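Local coordinates for succinate dehydrogenase subunit A (Mycolicibacterium smegmatis MC2 51, PDB 6LUM), which probably oxidises succinate to fumarate with its bound FAD, as the flavoprotein subunit of a succinate dehydrogenase complex, at residues D[161-167]-D[180-186]; D[194-198]-D[418-424]; D[271-277]-D[296-302]. All coordinates share one frame; numbering follows the deposited sequence.

Contacts 1 and 2 meet in one mixed sheet, where strands 175-185 and 191-195 are neighbours; their centres are 18 Å apart. They touch directly. Val181 N probably donates a hydrogen bond to Phe194 O at 2.9 Å, and Phe162 CE2 packs on Phe194 CZ at 3.9 Å. Contact 1 meets the adenine end of FAD. Contact 2 includes the far end of helix 399-421, which donates Leu401 N to FAD near its start. Contact 3 lies on the opposite side of the chain's centre. Its nearest atoms are about 35 Å from contact 1 and about 44 Å from contact 2, so it touches neither.

Contact 1 (D[161-167]-D[180-186]); sequences EFYALDI and GVIAYEL. With FAD (flavin-adenine dinucleotide), chain Y.
A beta hairpin, strands 162-172 and 175-185, brings Phe162 against Glu185 and sets its first strand beside the adenine of FAD. The strands are antiparallel, and their register contains a classic beta bulge. Leu165 and Asp166 both face Ile182. Ile182 O accepts Leu165 N at 2.8 Å and Asp166 N at 3.0 Å, and both donors lie in the carbonyl plane. Ile182 N returns a bond to Asp166 O, so the bulge is held from both strands. At the other end Leu186 N donates to Glu161 O at 3.1 Å in a nearly straight bond (168°).

Phe162 and Glu185 lie side by side on one face of the sheet and point the same way. With chi1 at -171°, Glu185 swings CG away from its own amide nitrogen, and the extended chain follows the phenyl ring. Glu185 CB sits over the ring face in a CH-pi contact, 4.2 Å from the Phe162 centroid. Ala183 CB meets the same ring at its edge. His192 and Phe159 pack on Phe162 edge-to-face. Further along this face, Ala164 CB touches Val181 CG1 at 3.9 Å.

The other face carries Tyr163, Asp166, Ile182 and Tyr184. Leu165 CD1 packs on Tyr184 CB, with the two side chains side by side. Helix 503-527 lies against both residues, and helix 433-443 against Asp166 and Ile182. Glu161 turns its carboxylate to a salt bridge with Arg74 of the succinate dehydrogenase subunit B chain.

Phe162 and Ala164 belong to the FAD pocket, and backbone atoms of the first strand meet the adenine. Phe162 O lies 3.5 Å from FAD C2A, and Ala164 N gives a weak hydrogen bond to FAD N1A at 3.3 Å.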
loop_
_atom_site.group_PDB
_atom_site.type_symbol
_atom_site.label_atom_id
_atom_site.label_comp_id
_atom_site.label_asym_id
_atom_site.label_seq_id
_atom_site.Cartn_x
_atom_site.Cartn_y
_atom_site.Cartn_z
ATOM N N GLU D 161 -31.213 7.838 0.828
ATOM C CA GLU D 161 -32.435 8.457 1.324
ATOM C C GLU D 161 -32.466 9.951 1.010
ATOM O O GLU D 161 -32.580 10.802 1.886
ATOM C CB GLU D 161 -32.612 8.169 2.809
ATOM C CG GLU D 161 -32.917 6.715 3.047
ATOM C CD GLU D 161 -33.013 6.358 4.500
ATOM O OE1 GLU D 161 -32.645 7.196 5.345
ATOM O OE2 GLU D 161 -33.474 5.241 4.801
ATOM N N PHE D 162 -32.370 10.243 -0.284
ATOM C CA PHE D 162 -32.466 11.581 -0.851
ATOM C C PHE D 162 -33.558 11.546 -1.907
ATOM O O PHE D 162 -33.305 11.133 -3.036
ATOM C CB PHE D 162 -31.157 12.005 -1.491
ATOM C CG PHE D 162 -30.226 12.719 -0.579
ATOM C CD1 PHE D 162 -29.730 12.106 0.539
ATOM C CD2 PHE D 162 -29.815 13.990 -0.861
ATOM C CE1 PHE D 162 -28.861 12.755 1.364
ATOM C CE2 PHE D 162 -28.948 14.631 -0.037
ATOM C CZ PHE D 162 -28.471 14.010 1.074
ATOM N N TYR D 163 -34.756 11.991 -1.581
ATOM C CA TYR D 163 -35.846 11.966 -2.549
ATOM C C TYR D 163 -35.658 13.108 -3.530
ATOM O O TYR D 163 -36.050 14.237 -3.255
ATOM C CB TYR D 163 -37.192 12.078 -1.851
ATOM C CG TYR D 163 -37.550 10.893 -1.000
ATOM C CD1 TYR D 163 -36.765 10.526 0.075
ATOM C CD2 TYR D 163 -38.680 10.154 -1.261
ATOM C CE1 TYR D 163 -37.081 9.457 0.845
ATOM C CE2 TYR D 163 -39.010 9.087 -0.486
ATOM C CZ TYR D 163 -38.206 8.740 0.564
ATOM O OH TYR D 163 -38.530 7.661 1.346
ATOM N N ALA D 164 -35.072 12.825 -4.688
ATOM C CA ALA D 164 -34.925 13.840 -5.721
ATOM C C ALA D 164 -36.283 14.312 -6.202
ATOM O O ALA D 164 -37.004 13.560 -6.852
ATOM C CB ALA D 164 -34.118 13.312 -6.899
ATOM N N LEU D 165 -36.627 15.563 -5.911
ATOM C CA LEU D 165 -37.968 16.071 -6.148
ATOM C C LEU D 165 -38.097 16.927 -7.394
ATOM O O LEU D 165 -39.213 17.089 -7.889
ATOM C CB LEU D 165 -38.440 16.888 -4.945
ATOM C CG LEU D 165 -38.799 16.073 -3.714
ATOM C CD1 LEU D 165 -39.194 16.967 -2.578
ATOM C CD2 LEU D 165 -39.913 15.128 -4.054
ATOM N N ASP D 166 -37.011 17.485 -7.915
ATOM C CA ASP D 166 -37.162 18.320 -9.099
ATOM C C ASP D 166 -35.841 18.403 -9.837
ATOM O O ASP D 166 -34.792 18.060 -9.300
ATOM C CB ASP D 166 -37.647 19.719 -8.729
ATOM C CG ASP D 166 -38.526 20.322 -9.789
ATOM O OD1 ASP D 166 -38.856 21.521 -9.677
ATOM O OD2 ASP D 166 -38.893 19.598 -10.738
ATOM N N ILE D 167 -35.905 18.858 -11.085
ATOM C CA ILE D 167 -34.707 19.219 -11.827
ATOM C C ILE D 167 -34.837 20.669 -12.262
ATOM O O ILE D 167 -35.930 21.237 -12.308
ATOM C CB ILE D 167 -34.432 18.314 -13.043
ATOM C CG1 ILE D 167 -35.459 18.543 -14.134
ATOM C CG2 ILE D 167 -34.433 16.872 -12.643
ATOM C CD1 ILE D 167 -35.339 17.563 -15.244
ATOM N N GLY D 180 -29.209 21.123 -12.710
ATOM C CA GLY D 180 -29.185 20.667 -11.336
ATOM C C GLY D 180 -30.378 19.816 -10.978
ATOM O O GLY D 180 -31.389 19.788 -11.678
ATOM N N VAL D 181 -30.240 19.129 -9.851
ATOM C CA VAL D 181 -31.274 18.281 -9.273
ATOM C C VAL D 181 -31.537 18.772 -7.860
ATOM O O VAL D 181 -30.607 18.874 -7.054
ATOM C CB VAL D 181 -30.855 16.806 -9.267
ATOM C CG1 VAL D 181 -31.801 16.005 -8.450
ATOM C CG2 VAL D 181 -30.825 16.273 -10.659
ATOM N N ILE D 182 -32.788 19.086 -7.562
ATOM C CA ILE D 182 -33.209 19.503 -6.233
ATOM C C ILE D 182 -33.757 18.284 -5.511
ATOM O O ILE D 182 -34.761 17.702 -5.938
ATOM C CB ILE D 182 -34.257 20.621 -6.300
ATOM C CG1 ILE D 182 -33.642 21.908 -6.827
ATOM C CG2 ILE D 182 -34.857 20.849 -4.949
ATOM C CD1 ILE D 182 -33.731 22.071 -8.300
ATOM N N ALA D 183 -33.099 17.908 -4.419
ATOM C CA ALA D 183 -33.388 16.713 -3.650
ATOM C C ALA D 183 -33.777 17.089 -2.230
ATOM O O ALA D 183 -33.540 18.201 -1.772
ATOM C CB ALA D 183 -32.182 15.776 -3.625
ATOM N N TYR D 184 -34.347 16.128 -1.520
ATOM C CA TYR D 184 -34.857 16.329 -0.171
ATOM C C TYR D 184 -34.275 15.243 0.716
ATOM O O TYR D 184 -34.627 14.075 0.574
ATOM C CB TYR D 184 -36.379 16.284 -0.170
ATOM C CG TYR D 184 -37.042 16.333 1.178
ATOM C CD1 TYR D 184 -37.538 17.513 1.679
ATOM C CD2 TYR D 184 -37.209 15.193 1.929
ATOM C CE1 TYR D 184 -38.156 17.558 2.894
ATOM C CE2 TYR D 184 -37.821 15.231 3.149
ATOM C CZ TYR D 184 -38.294 16.414 3.626
ATOM O OH TYR D 184 -38.912 16.447 4.847
ATOM N N GLU D 185 -33.390 15.618 1.626
ATOM C CA GLU D 185 -32.792 14.647 2.528
ATOM C C GLU D 185 -33.814 14.204 3.556
ATOM O O GLU D 185 -34.279 15.012 4.359
ATOM C CB GLU D 185 -31.583 15.249 3.219
ATOM C CG GLU D 185 -30.790 14.258 4.010
ATOM C CD GLU D 185 -29.676 14.904 4.790
ATOM O OE1 GLU D 185 -29.789 16.104 5.100
ATOM O OE2 GLU D 185 -28.683 14.217 5.098
ATOM N N LEU D 186 -34.162 12.919 3.546
ATOM C CA LEU D 186 -35.176 12.429 4.470
ATOM C C LEU D 186 -34.732 12.584 5.910
ATOM O O LEU D 186 -35.543 12.894 6.781
ATOM C CB LEU D 186 -35.494 10.965 4.184
ATOM C CG LEU D 186 -36.387 10.253 5.196
ATOM C CD1 LEU D 186 -37.825 10.554 4.936
ATOM C CD2 LEU D 186 -36.150 8.774 5.176
HETATM P PA FAD Y . -35.346 -0.223 -9.911
HETATM O O1A FAD Y . -34.406 -1.364 -9.608
HETATM O O2A FAD Y . -36.803 -0.502 -10.194
HETATM O O5B FAD Y . -35.264 0.833 -8.698
HETATM C C5B FAD Y . -35.174 2.233 -8.957
HETATM C C4B FAD Y . -34.074 2.837 -8.096
HETATM O O4B FAD Y . -34.025 4.253 -8.293
HETATM C C3B FAD Y . -34.325 2.579 -6.618
HETATM O O3B FAD Y . -33.297 1.726 -6.095
HETATM C C2B FAD Y . -34.353 3.946 -5.948
HETATM O O2B FAD Y . -33.353 4.088 -4.931
HETATM C C1B FAD Y . -34.108 4.963 -7.053
HETATM N N9A FAD Y . -35.229 5.934 -7.100
HETATM C C8A FAD Y . -36.467 5.687 -7.570
HETATM N N7A FAD Y . -37.256 6.787 -7.470
HETATM C C5A FAD Y . -36.515 7.770 -6.924
HETATM C C6A FAD Y . -36.732 9.185 -6.542
HETATM N N6A FAD Y . -37.930 9.787 -6.731
HETATM N N1A FAD Y . -35.691 9.856 -6.001
HETATM C C2A FAD Y . -34.495 9.270 -5.808
HETATM N N3A FAD Y . -34.228 7.992 -6.129
HETATM C C4A FAD Y . -35.181 7.201 -6.682
HETATM N N1 FAD Y . -37.217 -8.443 -15.015
HETATM C C2 FAD Y . -36.571 -9.478 -15.610
HETATM O O2 FAD Y . -35.911 -9.255 -16.648
HETATM N N3 FAD Y . -36.610 -10.733 -15.128
HETATM C C4 FAD Y . -37.293 -11.053 -14.021
HETATM O O4 FAD Y . -37.312 -12.229 -13.599
HETATM C C4X FAD Y . -38.028 -9.979 -13.311
HETATM N N5 FAD Y . -38.741 -10.219 -12.188
HETATM C C5X FAD Y . -39.401 -9.218 -11.561
HETATM C C6 FAD Y . -40.128 -9.488 -10.407
HETATM C C7 FAD Y . -40.809 -8.464 -9.757
HETATM C C7M FAD Y . -41.596 -8.761 -8.507
HETATM C C8 FAD Y . -40.762 -7.079 -10.294
HETATM C C8M FAD Y . -41.501 -5.973 -9.587
HETATM C C9 FAD Y . -40.037 -6.804 -11.447
HETATM C C9A FAD Y . -39.356 -7.826 -12.097
HETATM N N10 FAD Y . -38.618 -7.556 -13.266
HETATM C C10 FAD Y . -37.944 -8.620 -13.893
HETATM C "C1'" FAD Y . -38.555 -6.200 -13.817
HETATM C "C2'" FAD Y . -37.120 -5.689 -13.751
HETATM O "O2'" FAD Y . -36.558 -6.009 -12.473
HETATM C "C3'" FAD Y . -37.066 -4.182 -13.967
HETATM O "O3'" FAD Y . -37.117 -3.898 -15.370
HETATM C "C4'" FAD Y . -35.791 -3.591 -13.374
HETATM O "O4'" FAD Y . -35.568 -4.152 -12.076
HETATM C "C5'" FAD Y . -35.889 -2.074 -13.264
HETATM O "O5'" FAD Y . -34.928 -1.602 -12.322
HETATM P P FAD Y . -34.266 -0.144 -12.487
HETATM O O1P FAD Y . -32.765 -0.299 -12.431
HETATM O O2P FAD Y . -34.910 0.536 -13.671
HETATM O O3P FAD Y . -34.744 0.612 -11.149
#

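Contact 2 (D[194-198]-D[418-424]); sequences FHAKA and YAQNHNF
Lys197 and Phe424 cross at about a right angle. The lysine has CG anti to its carbonyl carbon (chi1 -60°) and is extended beyond it. The chain runs between Ala419 on helix 399-421 and the Phe424 ring, touching both along its length. Lys197 CG lies over one face of the Phe424 ring, offset toward the rim. Further out, Lys197 CE approaches Phe424 CE1 at 3.4 Å. The ring edge is turned to the backbone of the first segment, where His195 O lies near the ring plane, 3.5 Å from Phe424 CE2.

On the helix side, Lys197 CB meets Ala419 CB at 4.1 Å. The extended chain carries Lys197 NZ to the backbone, where it donates to Ala419 O at 3.2 Å, tilted 33° from the carbonyl plane. A positive charge at a carbonyl in the last turn probably suits the helix dipole. Asp8 adds a long, weak ion pair to the same nitrogen.

Tyr418 CE1 lies 3.7 Å from Lys197 O, and Ala198 CB approaches Tyr418 CD1 obliquely. His422, the first residue beyond the helix, sets its ND1 over the centre of the Tyr418 ring. That nitrogen also gives a weak hydrogen bond to Tyr418 O.

The 194-198 segment links the mixed sheet to the parallel sheet with strands 9-12 and 198-201, which is consistent with a Rossmann-type FAD-binding fold. The contact fastens the C-terminal end of helix 399-421, and the chain that leaves it, to this link. Arg6 makes a cation-pi contact with Phe424. Ala419 packs on Val9, and Tyr418 and Ala198 both rest on Tyr380, so the helix end lies against strands 9-12 and 379-381 of the parallel sheet.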
loop_
_atom_site.group_PDB
_atom_site.type_symbol
_atom_site.label_atom_id
_atom_site.label_comp_id
_atom_site.label_asym_id
_atom_site.label_seq_id
_atom_site.Cartn_x
_atom_site.Cartn_y
_atom_site.Cartn_z
ATOM N N PHE D 194 -27.970 19.813 -6.253
ATOM C CA PHE D 194 -26.798 19.225 -6.880
ATOM C C PHE D 194 -26.680 19.833 -8.261
ATOM O O PHE D 194 -27.474 19.513 -9.143
ATOM C CB PHE D 194 -26.922 17.709 -6.983
ATOM C CG PHE D 194 -26.996 17.013 -5.667
ATOM C CD1 PHE D 194 -28.169 16.969 -4.957
ATOM C CD2 PHE D 194 -25.892 16.391 -5.152
ATOM C CE1 PHE D 194 -28.227 16.338 -3.758
ATOM C CE2 PHE D 194 -25.956 15.761 -3.961
ATOM C CZ PHE D 194 -27.121 15.735 -3.263
ATOM N N HIS D 195 -25.713 20.719 -8.455
ATOM C CA HIS D 195 -25.492 21.300 -9.766
ATOM C C HIS D 195 -24.524 20.419 -10.532
ATOM O O HIS D 195 -23.435 20.114 -10.044
ATOM C CB HIS D 195 -24.978 22.732 -9.652
ATOM C CG HIS D 195 -26.078 23.743 -9.591
ATOM N ND1 HIS D 195 -26.827 24.092 -10.693
ATOM C CD2 HIS D 195 -26.586 24.448 -8.553
ATOM C CE1 HIS D 195 -27.743 24.975 -10.341
ATOM N NE2 HIS D 195 -27.615 25.213 -9.048
ATOM N N ALA D 196 -24.935 19.988 -11.716
ATOM C CA ALA D 196 -24.188 18.991 -12.451
ATOM C C ALA D 196 -24.062 19.407 -13.902
ATOM O O ALA D 196 -24.685 20.365 -14.354
ATOM C CB ALA D 196 -24.855 17.626 -12.353
ATOM N N LYS D 197 -23.233 18.675 -14.633
ATOM C CA LYS D 197 -23.194 18.836 -16.076
ATOM C C LYS D 197 -24.126 17.858 -16.767
ATOM O O LYS D 197 -24.900 18.258 -17.638
ATOM C CB LYS D 197 -21.770 18.660 -16.599
ATOM C CG LYS D 197 -20.786 19.650 -16.038
ATOM C CD LYS D 197 -19.392 19.296 -16.458
ATOM C CE LYS D 197 -18.380 19.885 -15.518
ATOM N NZ LYS D 197 -17.000 19.505 -15.886
ATOM N N ALA D 198 -24.077 16.586 -16.387
ATOM C CA ALA D 198 -24.971 15.572 -16.914
ATOM C C ALA D 198 -25.808 15.006 -15.779
ATOM O O ALA D 198 -25.406 15.041 -14.617
ATOM C CB ALA D 198 -24.201 14.454 -17.604
ATOM N N TYR D 418 -19.949 13.519 -21.922
ATOM C CA TYR D 418 -20.514 14.863 -21.966
ATOM C C TYR D 418 -19.945 15.741 -20.861
ATOM O O TYR D 418 -19.597 16.905 -21.099
ATOM C CB TYR D 418 -22.032 14.799 -21.859
ATOM C CG TYR D 418 -22.716 16.132 -22.010
ATOM C CD1 TYR D 418 -22.839 16.994 -20.941
ATOM C CD2 TYR D 418 -23.250 16.518 -23.220
ATOM C CE1 TYR D 418 -23.463 18.200 -21.074
ATOM C CE2 TYR D 418 -23.874 17.726 -23.362
ATOM C CZ TYR D 418 -23.977 18.562 -22.285
ATOM O OH TYR D 418 -24.600 19.774 -22.422
ATOM N N ALA D 419 -19.853 15.211 -19.644
ATOM C CA ALA D 419 -19.373 16.024 -18.534
ATOM C C ALA D 419 -17.908 16.387 -18.705
ATOM O O ALA D 419 -17.504 17.510 -18.394
ATOM C CB ALA D 419 -19.591 15.294 -17.214
ATOM N N GLN D 420 -17.092 15.455 -19.196
ATOM C CA GLN D 420 -15.684 15.776 -19.388
ATOM C C GLN D 420 -15.454 16.681 -20.589
ATOM O O GLN D 420 -14.399 17.315 -20.672
ATOM C CB GLN D 420 -14.860 14.500 -19.532
ATOM C CG GLN D 420 -14.674 14.041 -20.955
ATOM C CD GLN D 420 -14.093 12.645 -21.037
ATOM O OE1 GLN D 420 -14.055 11.917 -20.045
ATOM N NE2 GLN D 420 -13.642 12.262 -22.224
ATOM N N ASN D 421 -16.412 16.765 -21.511
ATOM C CA ASN D 421 -16.267 17.652 -22.661
ATOM C C ASN D 421 -16.738 19.073 -22.386
ATOM O O ASN D 421 -16.056 20.027 -22.766
ATOM C CB ASN D 421 -17.033 17.098 -23.858
ATOM C CG ASN D 421 -16.309 15.969 -24.536
ATOM O OD1 ASN D 421 -16.697 15.526 -25.615
ATOM N ND2 ASN D 421 -15.251 15.487 -23.904
ATOM N N HIS D 422 -17.892 19.248 -21.751
ATOM C CA HIS D 422 -18.477 20.571 -21.604
ATOM C C HIS D 422 -18.132 21.171 -20.243
ATOM O O HIS D 422 -17.289 20.656 -19.505
ATOM C CB HIS D 422 -19.981 20.502 -21.825
ATOM C CG HIS D 422 -20.360 20.001 -23.180
ATOM N ND1 HIS D 422 -19.904 18.803 -23.684
ATOM C CD2 HIS D 422 -21.154 20.533 -24.137
ATOM C CE1 HIS D 422 -20.402 18.618 -24.891
ATOM N NE2 HIS D 422 -21.163 19.653 -25.189
ATOM N N ASN D 423 -18.779 22.286 -19.911
ATOM C CA ASN D 423 -18.516 23.026 -18.685
ATOM C C ASN D 423 -19.827 23.373 -17.999
ATOM O O ASN D 423 -20.904 23.295 -18.592
ATOM C CB ASN D 423 -17.726 24.308 -18.962
ATOM C CG ASN D 423 -16.234 24.079 -18.996
ATOM O OD1 ASN D 423 -15.570 24.394 -19.981
ATOM N ND2 ASN D 423 -15.695 23.529 -17.915
ATOM N N PHE D 424 -19.725 23.763 -16.730
ATOM C CA PHE D 424 -20.899 24.187 -15.980
ATOM C C PHE D 424 -21.584 25.337 -16.700
ATOM O O PHE D 424 -20.926 26.225 -17.244
ATOM C CB PHE D 424 -20.503 24.610 -14.571
ATOM C CG PHE D 424 -20.331 23.466 -13.621
ATOM C CD1 PHE D 424 -19.167 22.733 -13.603
ATOM C CD2 PHE D 424 -21.335 23.125 -12.745
ATOM C CE1 PHE D 424 -19.011 21.686 -12.732
ATOM C CE2 PHE D 424 -21.176 22.081 -11.880
ATOM C CZ PHE D 424 -20.015 21.363 -11.874
#

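Contact 3 (D[271-277]-D[296-302]); sequences ERFMERY and LEVLEGR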
loop_
_atom_site.group_PDB
_atom_site.type_symbol
_atom_site.label_atom_id
_atom_site.label_comp_id
_atom_site.label_asym_id
_atom_site.label_seq_id
_atom_site.Cartn_x
_atom_site.Cartn_y
_atom_site.Cartn_z
ATOM N N GLU D 271 -60.981 -27.837 -15.372
ATOM C CA GLU D 271 -60.844 -27.690 -16.814
ATOM C C GLU D 271 -59.721 -26.725 -17.153
ATOM O O GLU D 271 -59.628 -25.636 -16.577
ATOM C CB GLU D 271 -62.150 -27.183 -17.436
ATOM C CG GLU D 271 -62.098 -26.962 -18.940
ATOM C CD GLU D 271 -63.230 -26.080 -19.420
ATOM O OE1 GLU D 271 -63.434 -25.007 -18.818
ATOM O OE2 GLU D 271 -63.921 -26.456 -20.391
ATOM N N ARG D 272 -58.883 -27.127 -18.103
ATOM C CA ARG D 272 -57.926 -26.212 -18.700
ATOM C C ARG D 272 -58.578 -25.436 -19.838
ATOM O O ARG D 272 -59.538 -25.886 -20.467
ATOM C CB ARG D 272 -56.703 -26.954 -19.228
ATOM C CG ARG D 272 -56.124 -27.982 -18.285
ATOM C CD ARG D 272 -54.779 -28.448 -18.806
ATOM N NE ARG D 272 -53.836 -27.337 -18.903
ATOM C CZ ARG D 272 -52.630 -27.420 -19.454
ATOM N NH1 ARG D 272 -52.212 -28.565 -19.975
ATOM N NH2 ARG D 272 -51.844 -26.354 -19.490
ATOM N N PHE D 273 -58.034 -24.255 -20.100
ATOM C CA PHE D 273 -58.572 -23.362 -21.115
ATOM C C PHE D 273 -57.530 -22.829 -22.078
ATOM O O PHE D 273 -57.883 -22.473 -23.210
ATOM C CB PHE D 273 -59.268 -22.172 -20.448
ATOM C CG PHE D 273 -58.425 -21.490 -19.405
ATOM C CD1 PHE D 273 -58.597 -21.768 -18.064
ATOM C CD2 PHE D 273 -57.466 -20.566 -19.769
ATOM C CE1 PHE D 273 -57.828 -21.142 -17.113
ATOM C CE2 PHE D 273 -56.692 -19.944 -18.819
ATOM C CZ PHE D 273 -56.876 -20.231 -17.490
ATOM N N MET D 274 -56.268 -22.752 -21.672
ATOM C CA MET D 274 -55.261 -22.165 -22.534
ATOM C C MET D 274 -54.985 -23.030 -23.753
ATOM O O MET D 274 -54.471 -22.521 -24.753
ATOM C CB MET D 274 -53.991 -21.912 -21.729
ATOM C CG MET D 274 -53.945 -20.528 -21.113
ATOM S SD MET D 274 -53.950 -19.235 -22.369
ATOM C CE MET D 274 -52.359 -19.512 -23.132
ATOM N N GLU D 275 -55.354 -24.310 -23.713
ATOM C CA GLU D 275 -55.205 -25.146 -24.899
ATOM C C GLU D 275 -56.225 -24.786 -25.971
ATOM O O GLU D 275 -55.979 -25.015 -27.160
ATOM C CB GLU D 275 -55.313 -26.623 -24.511
ATOM C CG GLU D 275 -56.648 -27.014 -23.890
ATOM C CD GLU D 275 -57.665 -27.455 -24.924
ATOM O OE1 GLU D 275 -57.247 -27.843 -26.033
ATOM O OE2 GLU D 275 -58.879 -27.409 -24.631
ATOM N N ARG D 276 -57.367 -24.222 -25.580
ATOM C CA ARG D 276 -58.345 -23.750 -26.551
ATOM C C ARG D 276 -58.184 -22.274 -26.882
ATOM O O ARG D 276 -58.594 -21.850 -27.967
ATOM C CB ARG D 276 -59.770 -24.009 -26.052
ATOM C CG ARG D 276 -60.283 -22.981 -25.064
ATOM C CD ARG D 276 -61.655 -23.341 -24.530
ATOM N NE ARG D 276 -61.858 -22.825 -23.179
ATOM C CZ ARG D 276 -63.026 -22.822 -22.545
ATOM N NH1 ARG D 276 -64.107 -23.303 -23.140
ATOM N NH2 ARG D 276 -63.113 -22.334 -21.316
ATOM N N TYR D 277 -57.602 -21.480 -25.982
ATOM C CA TYR D 277 -57.350 -20.076 -26.286
ATOM C C TYR D 277 -56.070 -19.866 -27.078
ATOM O O TYR D 277 -55.961 -18.868 -27.800
ATOM C CB TYR D 277 -57.295 -19.250 -25.000
ATOM C CG TYR D 277 -58.657 -18.887 -24.453
ATOM C CD1 TYR D 277 -59.517 -18.070 -25.169
ATOM C CD2 TYR D 277 -59.082 -19.363 -23.222
ATOM C CE1 TYR D 277 -60.765 -17.737 -24.674
ATOM C CE2 TYR D 277 -60.327 -19.035 -22.718
ATOM C CZ TYR D 277 -61.165 -18.221 -23.448
ATOM O OH TYR D 277 -62.403 -17.892 -22.948
ATOM N N LEU D 296 -60.839 -13.187 -19.206
ATOM C CA LEU D 296 -62.031 -13.500 -19.982
ATOM C C LEU D 296 -62.843 -14.599 -19.323
ATOM O O LEU D 296 -64.076 -14.527 -19.266
ATOM C CB LEU D 296 -61.631 -13.921 -21.392
ATOM C CG LEU D 296 -61.625 -12.840 -22.462
ATOM C CD1 LEU D 296 -61.373 -13.461 -23.825
ATOM C CD2 LEU D 296 -62.949 -12.084 -22.441
ATOM N N GLU D 297 -62.172 -15.653 -18.854
ATOM C CA GLU D 297 -62.923 -16.788 -18.334
ATOM C C GLU D 297 -63.467 -16.490 -16.949
ATOM O O GLU D 297 -64.574 -16.919 -16.609
ATOM C CB GLU D 297 -62.089 -18.059 -18.329
ATOM C CG GLU D 297 -62.985 -19.248 -18.207
ATOM C CD GLU D 297 -62.291 -20.484 -18.658
ATOM O OE1 GLU D 297 -61.076 -20.398 -18.876
ATOM O OE2 GLU D 297 -62.957 -21.511 -18.865
ATOM N N VAL D 298 -62.708 -15.756 -16.130
ATOM C CA VAL D 298 -63.251 -15.363 -14.839
ATOM C C VAL D 298 -64.378 -14.355 -15.013
ATOM O O VAL D 298 -65.215 -14.199 -14.118
ATOM C CB VAL D 298 -62.164 -14.793 -13.907
ATOM C CG1 VAL D 298 -61.881 -13.346 -14.230
ATOM C CG2 VAL D 298 -62.583 -14.934 -12.454
ATOM N N LEU D 299 -64.427 -13.673 -16.153
ATOM C CA LEU D 299 -65.499 -12.734 -16.430
ATOM C C LEU D 299 -66.732 -13.409 -17.000
ATOM O O LEU D 299 -67.854 -13.012 -16.668
ATOM C CB LEU D 299 -65.013 -11.655 -17.403
ATOM C CG LEU D 299 -65.773 -10.333 -17.497
ATOM C CD1 LEU D 299 -65.514 -9.460 -16.282
ATOM C CD2 LEU D 299 -65.381 -9.603 -18.767
ATOM N N GLU D 300 -66.561 -14.423 -17.843
ATOM C CA GLU D 300 -67.710 -15.084 -18.448
ATOM C C GLU D 300 -68.420 -16.032 -17.495
ATOM O O GLU D 300 -69.408 -16.649 -17.901
ATOM C CB GLU D 300 -67.283 -15.840 -19.705
ATOM C CG GLU D 300 -66.314 -16.985 -19.454
ATOM C CD GLU D 300 -65.801 -17.602 -20.741
ATOM O OE1 GLU D 300 -66.257 -17.180 -21.824
ATOM O OE2 GLU D 300 -64.915 -18.478 -20.675
ATOM N N GLY D 301 -67.954 -16.169 -16.259
ATOM C CA GLY D 301 -68.648 -16.982 -15.282
ATOM C C GLY D 301 -68.098 -18.372 -15.084
ATOM O O GLY D 301 -68.737 -19.181 -14.402
ATOM N N ARG D 302 -66.932 -18.680 -15.643
ATOM C CA ARG D 302 -66.342 -20.006 -15.528
ATOM C C ARG D 302 -65.103 -20.018 -14.642
ATOM O O ARG D 302 -64.178 -20.798 -14.885
ATOM C CB ARG D 302 -66.015 -20.554 -16.916
ATOM C CG ARG D 302 -67.232 -20.772 -17.791
ATOM C CD ARG D 302 -66.935 -21.772 -18.889
ATOM N NE ARG D 302 -65.982 -21.248 -19.859
ATOM C CZ ARG D 302 -66.298 -20.907 -21.102
ATOM N NH1 ARG D 302 -65.365 -20.434 -21.916
ATOM N NH2 ARG D 302 -67.543 -21.041 -21.535
#
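Glu297 and Arg276 make the salt bridge that joins the two short segments, Arg276 NH2 to Glu297 OE2 at 2.6 Å. The side chains cross at about a right angle, and the oxygen sits at the guanidinium edge, near its plane. Within its own segment Glu297 OE2 also accepts Arg302 NE at 3.2 Å. This nitrogen arrives on the anti side of the carboxylate, 30° out of its plane, in a nearly straight bond (164°). Two arginines therefore gather round one oxygen. Arg276 NH2 also has a long salt bridge to Glu271 OE1 at 3.7 Å, through charge alone. With Glu300, whose modelled place against Arg302 is doubtful, these residues form a salt-bridge network.

The two acids that share Arg276 lie close, Glu271 OE1 3.5 Å from Glu297 OE2. Asn267 hydrogen-bonds the Glu271 oxygen.

Aromatic and apolar contacts flank the charges. Glu297 OE1 lies obliquely to the Phe273 ring. Tyr277 CE2 is 4.1 Å from Glu297 OE1, at the ring edge. Tyr277 CE1 approaches Leu296 CD1 at 4.4 Å.

The contact ties helix 274-277 to the end of helix 287-299 mainly by charge. With two arginines at hand, the buried Glu297 carboxylate is probably kept ionised.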